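Local coordinates for START domain-containing protein 10 (Homo sapiens, PDB 6SER) that transfers phosphatidylcholine and phosphatidylethanolamine between membranes, favouring lipids with a palmitoyl or stearoyl chain at sn-1 and an unsaturated chain at sn-2, at residues V24-D27 and Q28-R31. Sequence-based numbering, arbitrary orientation.
Sequences VPDD and QDFR
Asp27 O lies over the centre of one face of the Arg31 guanidinium, 4.1 Å above its plane, while Gln28 OE1 meets the same group at its edge. There Arg31 NH2 gives Gln28 OE1 a nearly straight 2.8 Å hydrogen bond in the planes of both groups, which should fix the rotation of the guanidinium. A bend at chi3 (-52°) folds the arginine back toward the helix start. Asp27 OD2 stands 3.4 Å from Arg31 NH1 but well out of the guanidinium plane, so the salt bridge rests on charge alone, with no N-H pointing at the oxygen. Asp26 and Asp29 form a capping box at the N-terminus of helix 27-38: Asp29 N donates to Asp26 OD1 (3.1 Å), and Asp26 N donates in return to the anti side of Asp29 OD1 (3.2 Å). With Asp26 CG set between its backbone N and carbonyl carbon (chi1 65°), OD1 is brought to the N-H of Asp29 at the end of the helix. The two acceptors, Asp26 OD1 and Asp29 OD1, come within 2.8 Å, a like-charge approach that the helix N-terminus probably eases. On the buried side, Pro25 CB packs obliquely against Phe30 CE2 at 4.0 Å, and both residues rest on strands 127-139 and 142-151 through Ser135 and Met146.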
# COMPACT_ATOMS: atom_id res chain seq x y z
N VAL A 24 13.17 9.92 1.94
CA VAL A 24 12.96 8.89 0.90
C VAL A 24 13.57 7.58 1.38
O VAL A 24 14.68 7.59 1.95
CB VAL A 24 13.54 9.34 -0.46
CG1 VAL A 24 14.05 10.77 -0.39
CG2 VAL A 24 14.60 8.39 -0.99
N PRO A 25 12.86 6.46 1.27
CA PRO A 25 13.35 5.21 1.85
C PRO A 25 14.73 4.84 1.34
O PRO A 25 14.98 4.86 0.13
CB PRO A 25 12.29 4.19 1.41
CG PRO A 25 11.04 5.00 1.25
CD PRO A 25 11.49 6.33 0.73
N ASP A 26 15.63 4.54 2.26
CA ASP A 26 16.96 4.13 1.85
C ASP A 26 17.02 2.61 1.75
O ASP A 26 16.02 1.91 1.90
CB ASP A 26 18.02 4.70 2.79
CG ASP A 26 17.93 4.14 4.20
OD1 ASP A 26 17.00 3.37 4.50
OD2 ASP A 26 18.80 4.50 5.02
N ASP A 27 18.22 2.09 1.51
CA ASP A 27 18.37 0.67 1.26
C ASP A 27 18.01 -0.16 2.48
O ASP A 27 17.46 -1.26 2.35
CB ASP A 27 19.80 0.37 0.82
CG ASP A 27 19.86 -0.67 -0.26
OD1 ASP A 27 20.03 -0.29 -1.43
OD2 ASP A 27 19.71 -1.87 0.07
N GLN A 28 18.30 0.35 3.68
CA GLN A 28 17.97 -0.39 4.89
C GLN A 28 16.46 -0.45 5.12
O GLN A 28 15.96 -1.45 5.64
CB GLN A 28 18.69 0.24 6.08
CG GLN A 28 18.30 -0.30 7.46
CD GLN A 28 18.72 -1.74 7.68
OE1 GLN A 28 19.58 -2.27 6.97
NE2 GLN A 28 18.12 -2.38 8.68
N ASP A 29 15.72 0.59 4.71
CA ASP A 29 14.27 0.59 4.91
C ASP A 29 13.61 -0.51 4.09
O ASP A 29 12.70 -1.19 4.57
CB ASP A 29 13.67 1.95 4.56
CG ASP A 29 14.03 3.03 5.58
OD1 ASP A 29 14.43 4.13 5.16
OD2 ASP A 29 13.91 2.77 6.79
N PHE A 30 14.12 -0.76 2.91
CA PHE A 30 13.61 -1.83 2.04
C PHE A 30 13.93 -3.17 2.67
O PHE A 30 13.16 -4.06 2.65
CB PHE A 30 14.18 -1.70 0.63
CG PHE A 30 13.48 -0.68 -0.22
CD1 PHE A 30 12.25 -0.93 -0.74
CD2 PHE A 30 14.06 0.53 -0.49
CE1 PHE A 30 11.61 -0.00 -1.53
CE2 PHE A 30 13.42 1.47 -1.27
CZ PHE A 30 12.19 1.19 -1.80
N ARG A 31 15.10 -3.28 3.27
CA ARG A 31 15.54 -4.54 3.90
C ARG A 31 14.68 -4.82 5.14
O ARG A 31 14.18 -5.88 5.28
CB ARG A 31 17.04 -4.48 4.21
CG ARG A 31 17.88 -4.80 2.99
CD ARG A 31 19.30 -5.23 3.27
NE ARG A 31 19.83 -4.20 4.11
CZ ARG A 31 20.78 -3.37 3.76
NH1 ARG A 31 21.35 -3.48 2.58
NH2 ARG A 31 21.14 -2.43 4.60